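Local coordinates for protein putative glutathione S-transferase (Corynebacterium glutamicum, PDB 3M1G) that probably acts as a glutathione transferase of the ECM4-like, omega-related type, at residues D256-Y259 with H260-K264; T296-K299 with Q300-I304; R247-P250 with T251-F255; H212-A215 with Y216-W220; T271-P274 with N275-G278. All blocks are in the same frame, centred on the assembly; numbering follows the deposited sequence.

Interaction 1 of 5, residues D256-Y259 with H260-K264; sequences DAVY and HGHFK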
# COMPACT_ATOMS: atom_id res chain seq x y z
N ASP A 256 -6.97 -0.91 3.89
CA ASP A 256 -5.52 -0.88 4.02
C ASP A 256 -4.94 -2.29 4.11
O ASP A 256 -3.85 -2.58 3.54
CB ASP A 256 -5.07 -0.01 5.21
CG ASP A 256 -5.33 1.49 4.99
OD1 ASP A 256 -5.70 1.86 3.85
OD2 ASP A 256 -5.18 2.28 5.96
N ALA A 257 -5.67 -3.19 4.78
CA ALA A 257 -5.20 -4.57 4.97
C ALA A 257 -5.12 -5.40 3.69
O ALA A 257 -4.23 -6.26 3.56
CB ALA A 257 -6.08 -5.31 6.03
N VAL A 258 -6.04 -5.18 2.75
CA VAL A 258 -6.17 -6.03 1.56
C VAL A 258 -6.34 -5.26 0.26
O VAL A 258 -5.55 -5.39 -0.66
CB VAL A 258 -7.35 -7.03 1.67
CG1 VAL A 258 -7.55 -7.73 0.31
CG2 VAL A 258 -7.10 -8.05 2.79
N TYR A 259 -7.37 -4.45 0.16
CA TYR A 259 -7.72 -3.84 -1.13
C TYR A 259 -6.66 -2.90 -1.65
O TYR A 259 -6.42 -2.81 -2.86
CB TYR A 259 -9.04 -3.09 -1.04
CG TYR A 259 -10.26 -3.93 -0.58
CD1 TYR A 259 -10.42 -5.26 -0.97
CD2 TYR A 259 -11.24 -3.38 0.25
CE1 TYR A 259 -11.54 -6.00 -0.57
CE2 TYR A 259 -12.34 -4.10 0.66
CZ TYR A 259 -12.50 -5.40 0.24
OH TYR A 259 -13.60 -6.11 0.61
N HIS A 260 -6.03 -2.17 -0.76
CA HIS A 260 -4.95 -1.22 -1.10
C HIS A 260 -3.88 -1.84 -1.99
O HIS A 260 -3.56 -1.28 -3.04
CB HIS A 260 -4.34 -0.63 0.20
CG HIS A 260 -3.30 0.42 -0.04
ND1 HIS A 260 -1.98 0.10 -0.35
CD2 HIS A 260 -3.38 1.77 -0.09
CE1 HIS A 260 -1.31 1.22 -0.61
NE2 HIS A 260 -2.12 2.26 -0.40
N GLY A 261 -3.32 -2.97 -1.57
CA GLY A 261 -2.29 -3.68 -2.32
C GLY A 261 -2.80 -4.82 -3.23
O GLY A 261 -2.64 -4.78 -4.44
N HIS A 262 -3.44 -5.82 -2.62
CA HIS A 262 -3.95 -7.00 -3.32
C HIS A 262 -4.83 -6.65 -4.52
O HIS A 262 -4.65 -7.21 -5.59
CB HIS A 262 -4.71 -7.88 -2.33
CG HIS A 262 -5.18 -9.19 -2.88
ND1 HIS A 262 -4.32 -10.16 -3.35
CD2 HIS A 262 -6.43 -9.72 -2.99
CE1 HIS A 262 -5.02 -11.22 -3.72
NE2 HIS A 262 -6.30 -10.98 -3.52
N PHE A 263 -5.76 -5.70 -4.34
CA PHE A 263 -6.64 -5.23 -5.43
C PHE A 263 -6.16 -3.94 -6.12
O PHE A 263 -6.89 -3.35 -6.94
CB PHE A 263 -8.07 -5.00 -4.89
CG PHE A 263 -8.87 -6.28 -4.63
CD1 PHE A 263 -8.38 -7.52 -4.98
CD2 PHE A 263 -10.15 -6.20 -4.15
CE1 PHE A 263 -9.16 -8.68 -4.81
CE2 PHE A 263 -10.94 -7.38 -3.97
CZ PHE A 263 -10.41 -8.60 -4.28
N LYS A 264 -4.94 -3.51 -5.79
CA LYS A 264 -4.30 -2.35 -6.45
C LYS A 264 -5.13 -1.08 -6.36
O LYS A 264 -5.05 -0.23 -7.24
CB LYS A 264 -3.98 -2.69 -7.91
CG LYS A 264 -3.09 -3.96 -8.10
CD LYS A 264 -2.63 -4.12 -9.54
CE LYS A 264 -1.59 -5.24 -9.71
NZ LYS A 264 -2.14 -6.62 -9.49
O HOH W 1 -3.15 -4.19 1.17
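The ring of Y259 overlaps only the near margin of the F263 ring one turn further on, with CD1 of Y259 3.3 Å from CD2 of F263. The two planes are close to parallel, 16° apart, but slid so far along each other that their centroids stand 5.4 Å apart. On both residues CG lies anti to the carbonyl carbon (chi1 -58° in Y259, -75° in F263), which sends the rings off the same side of the chain, alongside one another. V258 and H262 also lie side by side, CG1 of V258 3.9 Å from CB of H262. The backbone bonds between the two segments are weak, F263 N to Y259 O at 3.3 Å and H262 N to V258 O at 2.9 Å, both well bent. A water helps here, giving hydrogen bonds to O of D256 and, weakly, O of V258, and accepting one from N of G261. Beyond the pair, Y201 meets F263 edge-to-face. Tyrosine suits this buried place because F263 offers carbon alongside its ring while its hydroxyl is hydrogen-bonded to that of Y302, a position consistent with the predicted role of both tyrosines in lowering the pKa of the active-site cysteine.

Interaction 2 of 5, residues T296-K299 with Q300-I304; sequences TEIK and QHYYI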
# COMPACT_ATOMS: atom_id res chain seq x y z
N THR A 296 -6.78 -11.42 10.68
CA THR A 296 -6.04 -12.58 10.18
C THR A 296 -6.83 -13.36 9.15
O THR A 296 -6.30 -13.71 8.11
CB THR A 296 -5.59 -13.50 11.32
OG1 THR A 296 -4.74 -12.75 12.19
CG2 THR A 296 -4.82 -14.75 10.80
N GLU A 297 -8.11 -13.63 9.44
CA GLU A 297 -8.92 -14.40 8.50
C GLU A 297 -9.24 -13.58 7.28
O GLU A 297 -9.30 -14.12 6.18
CB GLU A 297 -10.21 -14.93 9.14
CG GLU A 297 -9.88 -16.04 10.13
CD GLU A 297 -11.04 -16.89 10.57
OE1 GLU A 297 -12.15 -16.74 10.03
OE2 GLU A 297 -10.81 -17.75 11.46
N ILE A 298 -9.43 -12.29 7.43
CA ILE A 298 -9.60 -11.41 6.25
C ILE A 298 -8.36 -11.53 5.32
O ILE A 298 -8.49 -11.90 4.15
CB ILE A 298 -9.85 -9.94 6.69
CG1 ILE A 298 -11.24 -9.80 7.32
CG2 ILE A 298 -9.65 -8.92 5.52
CD1 ILE A 298 -11.42 -8.50 8.10
N LYS A 299 -7.16 -11.27 5.86
CA LYS A 299 -5.93 -11.26 5.02
C LYS A 299 -5.61 -12.64 4.44
O LYS A 299 -5.24 -12.78 3.27
CB LYS A 299 -4.74 -10.74 5.81
CG LYS A 299 -4.83 -9.25 6.19
CD LYS A 299 -3.73 -8.85 7.17
CE LYS A 299 -2.33 -8.81 6.52
NZ LYS A 299 -1.28 -8.66 7.55
N GLN A 300 -5.74 -13.68 5.27
CA GLN A 300 -5.49 -15.02 4.78
C GLN A 300 -6.42 -15.39 3.62
O GLN A 300 -5.98 -15.99 2.61
CB GLN A 300 -5.62 -16.04 5.91
CG GLN A 300 -4.42 -15.95 6.85
CD GLN A 300 -4.50 -16.97 7.95
OE1 GLN A 300 -5.50 -17.62 8.10
NE2 GLN A 300 -3.44 -17.12 8.71
N HIS A 301 -7.68 -15.03 3.71
CA HIS A 301 -8.62 -15.42 2.68
C HIS A 301 -8.22 -14.81 1.33
O HIS A 301 -8.10 -15.49 0.32
CB HIS A 301 -10.05 -15.02 3.00
CG HIS A 301 -10.97 -15.19 1.82
ND1 HIS A 301 -11.42 -16.42 1.41
CD2 HIS A 301 -11.44 -14.29 0.92
CE1 HIS A 301 -12.13 -16.28 0.31
NE2 HIS A 301 -12.16 -15.00 -0.01
N TYR A 302 -7.99 -13.52 1.32
CA TYR A 302 -7.78 -12.84 0.05
C TYR A 302 -6.43 -13.24 -0.55
O TYR A 302 -6.36 -13.61 -1.72
CB TYR A 302 -7.84 -11.32 0.26
CG TYR A 302 -9.24 -10.79 0.34
CD1 TYR A 302 -9.91 -10.75 1.55
CD2 TYR A 302 -9.90 -10.36 -0.80
CE1 TYR A 302 -11.20 -10.27 1.64
CE2 TYR A 302 -11.20 -9.87 -0.74
CZ TYR A 302 -11.86 -9.85 0.50
OH TYR A 302 -13.14 -9.34 0.60
N TYR A 303 -5.39 -13.17 0.27
CA TYR A 303 -4.01 -13.32 -0.22
C TYR A 303 -3.67 -14.77 -0.53
O TYR A 303 -2.82 -15.03 -1.40
CB TYR A 303 -2.98 -12.74 0.77
CG TYR A 303 -2.83 -11.24 0.72
CD1 TYR A 303 -2.06 -10.62 -0.28
CD2 TYR A 303 -3.48 -10.41 1.64
CE1 TYR A 303 -1.91 -9.21 -0.33
CE2 TYR A 303 -3.31 -9.00 1.60
CZ TYR A 303 -2.54 -8.43 0.59
OH TYR A 303 -2.38 -7.08 0.52
N ILE A 304 -4.30 -15.73 0.16
CA ILE A 304 -4.02 -17.16 -0.09
C ILE A 304 -4.95 -17.73 -1.16
O ILE A 304 -4.51 -18.40 -2.07
CB ILE A 304 -4.14 -18.00 1.19
CG1 ILE A 304 -3.04 -17.58 2.17
CG2 ILE A 304 -4.01 -19.52 0.88
CD1 ILE A 304 -3.16 -18.25 3.56
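T296 and Q300 run side by side and point the same way, the methyl CG2 of T296 lying 3.4 Å from the amide NE2 of Q300. That methyl stands anti to the backbone N of T296, and the Q300 chain, extended beyond CG, carries its amide back along it. This is the outward side of the helix, where a long polar side chain is at home. Two tyrosines take a different attitude, each turning a ring edge to the carbonyl four residues earlier: CD1 of Y302 comes within 3.2 Å of O of I298, and CD2 of Y303 within 3.4 Å of O of K299, both oxygens in the plane of the ring. A chi1 of -80° sends the Y302 ring outward with that edge to I298, one face receiving CD2 of H301. Tyrosine suits the place because its ring packs while its hydroxyl is hydrogen-bonded to that of Y201, the predicted proton donor/acceptor. The K299 carbonyl also takes a straight helical bond from Y303 N (3.0 Å, 162°). NE2 of H301 is hydrogen-bonded to D99. Helix 295-305 thus lays I298, K299, Y302 and Y303 against V258 and A257 of helix 255-259, while H301 and E297 face the loops around A69 and R68.

Interaction 3 of 5, residues R247-P250 with T251-F255; sequences RLYP and TLVRF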
# COMPACT_ATOMS: atom_id res chain seq x y z
N ARG A 247 -23.09 -0.91 5.91
CA ARG A 247 -22.75 -1.31 4.56
C ARG A 247 -21.41 -0.72 4.08
O ARG A 247 -20.74 -1.32 3.25
CB ARG A 247 -23.84 -0.90 3.59
CG ARG A 247 -25.11 -1.68 3.86
CD ARG A 247 -26.13 -1.45 2.80
NE ARG A 247 -27.43 -1.99 3.19
CZ ARG A 247 -28.49 -2.09 2.39
NH1 ARG A 247 -29.62 -2.59 2.88
NH2 ARG A 247 -28.44 -1.70 1.12
N LEU A 248 -20.97 0.40 4.64
CA LEU A 248 -19.68 0.99 4.23
C LEU A 248 -18.48 0.38 5.02
O LEU A 248 -17.45 0.05 4.44
CB LEU A 248 -19.72 2.50 4.35
CG LEU A 248 -18.42 3.26 4.07
CD1 LEU A 248 -17.89 2.96 2.66
CD2 LEU A 248 -18.61 4.77 4.31
N TYR A 249 -18.65 0.21 6.33
CA TYR A 249 -17.60 -0.28 7.21
C TYR A 249 -16.86 -1.50 6.71
O TYR A 249 -15.64 -1.50 6.72
CB TYR A 249 -18.14 -0.50 8.62
CG TYR A 249 -17.21 -1.15 9.57
CD1 TYR A 249 -16.29 -0.42 10.30
CD2 TYR A 249 -17.23 -2.53 9.76
CE1 TYR A 249 -15.44 -1.04 11.19
CE2 TYR A 249 -16.39 -3.15 10.65
CZ TYR A 249 -15.48 -2.39 11.35
OH TYR A 249 -14.65 -3.04 12.24
N PRO A 250 -17.57 -2.53 6.22
CA PRO A 250 -16.85 -3.74 5.83
C PRO A 250 -15.83 -3.52 4.69
O PRO A 250 -14.82 -4.22 4.65
CB PRO A 250 -17.97 -4.69 5.40
CG PRO A 250 -19.17 -4.25 6.25
CD PRO A 250 -19.03 -2.74 6.20
N THR A 251 -16.10 -2.56 3.80
CA THR A 251 -15.15 -2.21 2.76
C THR A 251 -13.95 -1.43 3.35
O THR A 251 -12.79 -1.78 3.10
CB THR A 251 -15.81 -1.44 1.60
OG1 THR A 251 -16.81 -2.28 1.00
CG2 THR A 251 -14.76 -1.15 0.49
N LEU A 252 -14.23 -0.43 4.16
CA LEU A 252 -13.18 0.42 4.73
C LEU A 252 -12.23 -0.34 5.65
O LEU A 252 -11.01 -0.13 5.60
CB LEU A 252 -13.74 1.64 5.45
CG LEU A 252 -14.47 2.69 4.62
CD1 LEU A 252 -14.95 3.83 5.56
CD2 LEU A 252 -13.65 3.24 3.44
N VAL A 253 -12.78 -1.25 6.45
CA VAL A 253 -11.99 -2.01 7.41
C VAL A 253 -11.05 -3.05 6.76
O VAL A 253 -10.07 -3.47 7.38
CB VAL A 253 -12.88 -2.64 8.48
CG1 VAL A 253 -13.53 -3.96 7.99
CG2 VAL A 253 -12.09 -2.81 9.78
N ARG A 254 -11.34 -3.42 5.52
CA ARG A 254 -10.53 -4.31 4.75
C ARG A 254 -9.61 -3.56 3.78
O ARG A 254 -8.83 -4.17 3.04
CB ARG A 254 -11.42 -5.28 3.94
CG ARG A 254 -12.15 -6.31 4.78
CD ARG A 254 -13.29 -6.99 4.02
NE ARG A 254 -13.82 -8.07 4.85
CZ ARG A 254 -14.61 -7.87 5.92
NH1 ARG A 254 -15.00 -6.65 6.23
NH2 ARG A 254 -15.01 -8.90 6.66
N PHE A 255 -9.72 -2.25 3.75
CA PHE A 255 -9.03 -1.49 2.71
C PHE A 255 -7.50 -1.47 2.81
O PHE A 255 -6.81 -1.97 1.92
CB PHE A 255 -9.57 -0.07 2.60
CG PHE A 255 -9.21 0.59 1.31
CD1 PHE A 255 -8.01 1.27 1.18
CD2 PHE A 255 -10.06 0.54 0.26
CE1 PHE A 255 -7.67 1.90 -0.01
CE2 PHE A 255 -9.76 1.17 -0.94
CZ PHE A 255 -8.53 1.87 -1.06
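Residues 247-253 form turns of a helix kinked at P250, whose nitrogen has no hydrogen to give, while V253 N bonds Y249 O at 2.9 Å and L252 N bonds L248 O at 3.3 Å. Y249 and V253 carry the packing. CB of V253 sits over one face of the tyrosine ring, 4.1 Å from its centroid and 18° off the normal, a CH-pi contact. CG2 of V253 lies 3.6 Å from OH of Y249, which is hydrogen-bonded to T293. Branching at CB suits valine to this, since its two methyls spread over the far part of the ring. L248 meets L252 through CG and CD1 at 3.8 Å. R254 reaches back to P250: its CG is anti to the carbonyl carbon, the chain is extended as far as NE, and NH1 gives a hydrogen bond to O of P250, 2.9 Å at 159°, with the oxygen in the guanidinium plane. The carbonyl of A69 and H74 grip that group further, tying this part of the chain to the segment next to the predicted nucleophile C70. L248 faces helix 182-197, L248 and L252 meet Y279 of helix 274-284, and P250 with R254 rests on P71 of helix 71-83.

Interaction 4 of 5, residues H212-A215 with Y216-W220; sequences HNEA and YKRLW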
# COMPACT_ATOMS: atom_id res chain seq x y z
N HIS A 212 -8.79 -1.75 -15.30
CA HIS A 212 -8.25 -1.29 -14.00
C HIS A 212 -8.36 0.22 -13.89
O HIS A 212 -8.87 0.73 -12.88
CB HIS A 212 -6.82 -1.76 -13.74
CG HIS A 212 -6.15 -1.06 -12.60
ND1 HIS A 212 -6.32 -1.46 -11.29
CD2 HIS A 212 -5.39 0.05 -12.56
CE1 HIS A 212 -5.63 -0.65 -10.50
NE2 HIS A 212 -5.04 0.27 -11.25
N ASN A 213 -7.88 0.92 -14.90
CA ASN A 213 -7.85 2.39 -14.90
C ASN A 213 -9.23 3.01 -14.63
O ASN A 213 -9.36 3.96 -13.85
CB ASN A 213 -7.33 2.94 -16.21
CG ASN A 213 -5.85 2.61 -16.48
OD1 ASN A 213 -5.11 2.15 -15.61
ND2 ASN A 213 -5.43 2.88 -17.71
N GLU A 214 -10.24 2.48 -15.29
CA GLU A 214 -11.59 3.03 -15.15
C GLU A 214 -12.19 2.71 -13.79
O GLU A 214 -12.81 3.56 -13.18
CB GLU A 214 -12.51 2.52 -16.28
CG GLU A 214 -13.88 3.25 -16.29
CD GLU A 214 -13.68 4.79 -16.14
OE1 GLU A 214 -12.85 5.39 -16.92
OE2 GLU A 214 -14.30 5.36 -15.18
N ALA A 215 -12.03 1.49 -13.33
CA ALA A 215 -12.56 1.10 -12.06
C ALA A 215 -11.90 1.91 -10.94
O ALA A 215 -12.58 2.36 -10.01
CB ALA A 215 -12.37 -0.39 -11.86
N TYR A 216 -10.59 2.12 -11.04
CA TYR A 216 -9.86 2.89 -10.05
C TYR A 216 -10.37 4.33 -9.97
O TYR A 216 -10.54 4.88 -8.86
CB TYR A 216 -8.36 2.84 -10.36
CG TYR A 216 -7.45 3.75 -9.61
CD1 TYR A 216 -7.33 5.06 -9.97
CD2 TYR A 216 -6.65 3.27 -8.58
CE1 TYR A 216 -6.43 5.91 -9.34
CE2 TYR A 216 -5.77 4.11 -7.90
CZ TYR A 216 -5.67 5.42 -8.30
OH TYR A 216 -4.80 6.26 -7.70
N LYS A 217 -10.58 4.93 -11.13
CA LYS A 217 -11.05 6.28 -11.19
C LYS A 217 -12.41 6.38 -10.51
O LYS A 217 -12.61 7.25 -9.69
CB LYS A 217 -11.19 6.73 -12.65
CG LYS A 217 -11.34 8.22 -12.84
CD LYS A 217 -11.72 8.52 -14.30
CE LYS A 217 -11.70 10.00 -14.63
NZ LYS A 217 -12.41 10.26 -15.96
N ARG A 218 -13.32 5.46 -10.83
CA ARG A 218 -14.64 5.45 -10.18
C ARG A 218 -14.55 5.30 -8.67
O ARG A 218 -15.24 6.00 -7.93
CB ARG A 218 -15.53 4.35 -10.78
CG ARG A 218 -16.12 4.74 -12.15
CD ARG A 218 -16.86 3.57 -12.80
NE ARG A 218 -18.03 3.12 -12.02
CZ ARG A 218 -18.80 2.09 -12.37
NH1 ARG A 218 -18.51 1.36 -13.44
NH2 ARG A 218 -19.84 1.75 -11.64
N LEU A 219 -13.70 4.41 -8.20
CA LEU A 219 -13.57 4.18 -6.76
C LEU A 219 -13.16 5.48 -6.05
O LEU A 219 -13.72 5.84 -5.01
CB LEU A 219 -12.54 3.07 -6.49
CG LEU A 219 -12.11 2.84 -5.05
CD1 LEU A 219 -13.27 2.33 -4.20
CD2 LEU A 219 -10.91 1.83 -4.99
N TRP A 220 -12.19 6.18 -6.62
CA TRP A 220 -11.66 7.36 -5.94
C TRP A 220 -12.53 8.61 -6.02
O TRP A 220 -12.50 9.43 -5.10
CB TRP A 220 -10.17 7.61 -6.36
CG TRP A 220 -9.32 6.60 -5.62
CD1 TRP A 220 -8.80 5.43 -6.12
CD2 TRP A 220 -9.00 6.62 -4.25
NE1 TRP A 220 -8.18 4.73 -5.12
CE2 TRP A 220 -8.29 5.43 -3.96
CE3 TRP A 220 -9.22 7.54 -3.21
CZ2 TRP A 220 -7.79 5.15 -2.71
CZ3 TRP A 220 -8.73 7.24 -1.95
CH2 TRP A 220 -8.03 6.06 -1.71
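NE2 of H212 is hydrogen-bonded to the backbone N of V317 of the second subunit, and R218 forms a salt bridge through NE with E195; between these outer ties, four helical bonds join the two segments. Y216 N reaches H212 O at 2.9 Å and R218 N reaches E214 O at 3.1 Å, the latter nearly straight at 170°. The imidazole of H212 faces CB of Y216, which lies above the ring toward its rim, while the two rings sit obliquely, planes 38° apart and centroids 5.9 Å apart. In both residues CG is anti to the backbone N, which directs the two rings to one flank of the helix. This is helix 209-229, a long helix of the all-helical C-terminal domain of the glutathione transferase fold, with one flank at the subunit interface. On another flank the chain of E214, bent at chi2, brings OE2 to 3.6 Å from CG of R218. It meets the aliphatic part rather than the charged end, since OE2 and NE of R218 stay 5.4 Å apart; OE1 of E214 stands somewhat nearer NZ of K217, at 5.0 Å. A215, small enough for close helix packing, lies against R202 and T203 of helix 199-204, and L219 touches V200 of the same helix.

Interaction 5 of 5, residues T271-P274 with N275-G278; sequences TEMP and NLWG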
# COMPACT_ATOMS: atom_id res chain seq x y z
N THR A 271 -5.70 5.63 6.17
CA THR A 271 -5.00 6.42 7.21
C THR A 271 -4.63 7.82 6.74
O THR A 271 -4.47 8.71 7.57
CB THR A 271 -3.73 5.70 7.71
OG1 THR A 271 -2.85 5.54 6.59
CG2 THR A 271 -4.11 4.27 8.31
N GLU A 272 -4.55 8.05 5.43
CA GLU A 272 -4.23 9.38 4.90
C GLU A 272 -5.45 10.22 4.51
O GLU A 272 -5.28 11.31 3.99
CB GLU A 272 -3.33 9.25 3.65
CG GLU A 272 -2.03 8.46 3.87
CD GLU A 272 -1.24 8.29 2.58
OE1 GLU A 272 -1.68 7.55 1.65
OE2 GLU A 272 -0.18 8.94 2.49
N MSE A 273 -6.66 9.71 4.73
CA MSE A 273 -7.91 10.41 4.41
C MSE A 273 -8.53 10.78 5.76
O MSE A 273 -9.12 9.92 6.43
CB MSE A 273 -8.85 9.48 3.65
CG MSE A 273 -8.31 8.93 2.32
SE MSE A 273 -8.23 10.28 0.95
CE MSE A 273 -10.13 10.23 0.44
N PRO A 274 -8.37 12.02 6.19
CA PRO A 274 -8.61 12.27 7.61
C PRO A 274 -10.03 11.99 8.10
O PRO A 274 -10.18 11.40 9.17
CB PRO A 274 -8.28 13.77 7.80
CG PRO A 274 -7.51 14.17 6.61
CD PRO A 274 -7.78 13.17 5.49
N ASN A 275 -11.05 12.42 7.36
CA ASN A 275 -12.41 12.13 7.78
C ASN A 275 -12.76 10.65 7.75
O ASN A 275 -13.31 10.13 8.73
CB ASN A 275 -13.42 12.95 7.01
CG ASN A 275 -13.31 14.41 7.32
OD1 ASN A 275 -13.48 14.80 8.46
ND2 ASN A 275 -12.95 15.20 6.35
N LEU A 276 -12.41 9.96 6.66
CA LEU A 276 -12.68 8.52 6.58
C LEU A 276 -11.96 7.77 7.68
O LEU A 276 -12.51 6.80 8.22
CB LEU A 276 -12.28 7.93 5.22
CG LEU A 276 -13.22 8.34 4.06
CD1 LEU A 276 -12.57 7.97 2.70
CD2 LEU A 276 -14.55 7.68 4.21
N TRP A 277 -10.73 8.18 7.99
CA TRP A 277 -9.94 7.45 9.00
C TRP A 277 -10.48 7.65 10.42
O TRP A 277 -10.51 6.70 11.20
CB TRP A 277 -8.48 7.86 8.92
CG TRP A 277 -7.52 7.25 9.90
CD1 TRP A 277 -6.58 7.91 10.57
CD2 TRP A 277 -7.38 5.84 10.29
NE1 TRP A 277 -5.85 7.06 11.36
CE2 TRP A 277 -6.32 5.79 11.22
CE3 TRP A 277 -8.04 4.66 9.96
CZ2 TRP A 277 -5.87 4.59 11.81
CZ3 TRP A 277 -7.63 3.45 10.58
CH2 TRP A 277 -6.55 3.44 11.48
N GLY A 278 -10.86 8.88 10.75
CA GLY A 278 -11.57 9.18 12.00
C GLY A 278 -12.86 8.38 12.11
O GLY A 278 -13.10 7.70 13.11
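The start of helix 274-284 is the setting, with M273 (selenomethionine) at the N-cap position and P274 opening the first turn, where a residue lacking an N-H costs no helical bond. M273 O accepts W277 N at 2.8 Å, and P274 O accepts G278 N at 3.1 Å. The main side-chain contact is T271 on W277: the threonine methyl CG2 stands over the centre of the six-membered ring, 3.9 Å from its centroid and only 8° off the normal, a CH-pi contact. W277 reaches back to it because its CG is anti to the backbone N (chi1 179°), which lays the indole alongside the preceding 3-10 turn, with CA of T271 above the same face. Threonine fits by its two branches, since the methyl takes the ring while OG1 is hydrogen-bonded to E272 of the second subunit. M273 lies alongside L276, its bent chain bringing CE to 4.0 Å from CD1 of L276. E227 of helix 209-229 accepts N-H groups from N275 and L276, a place at the positive end of a helix dipole that probably suits a carboxylate. M273 also packs on W220 and D224 of that helix, while W277 meets F324 edge-to-face and R281, one turn on, by cation-pi.

All five contacts lie in the helical C-terminal domain, in the chain order 4, 3, 1, 5, 2. Interaction 1 is the hub: it touches each of the others, its centre 11 Å from that of interaction 2, 12 Å from interaction 3, 14 Å from interaction 4 and 16 Å from interaction 5. Helices 243-253 and 255-259 follow directly on each other, so that interaction 3 runs into interaction 1, while helix 295-305 returns at the end to bring interaction 2 beside them, probably shaping the predicted active site. Interactions 2 and 5 stay apart, nearest atoms about 13 Å. Interactions 4 and 5 also touch, and interactions 1, 4 and 5 all reach the second subunit, linking this bundle to the dimer interface.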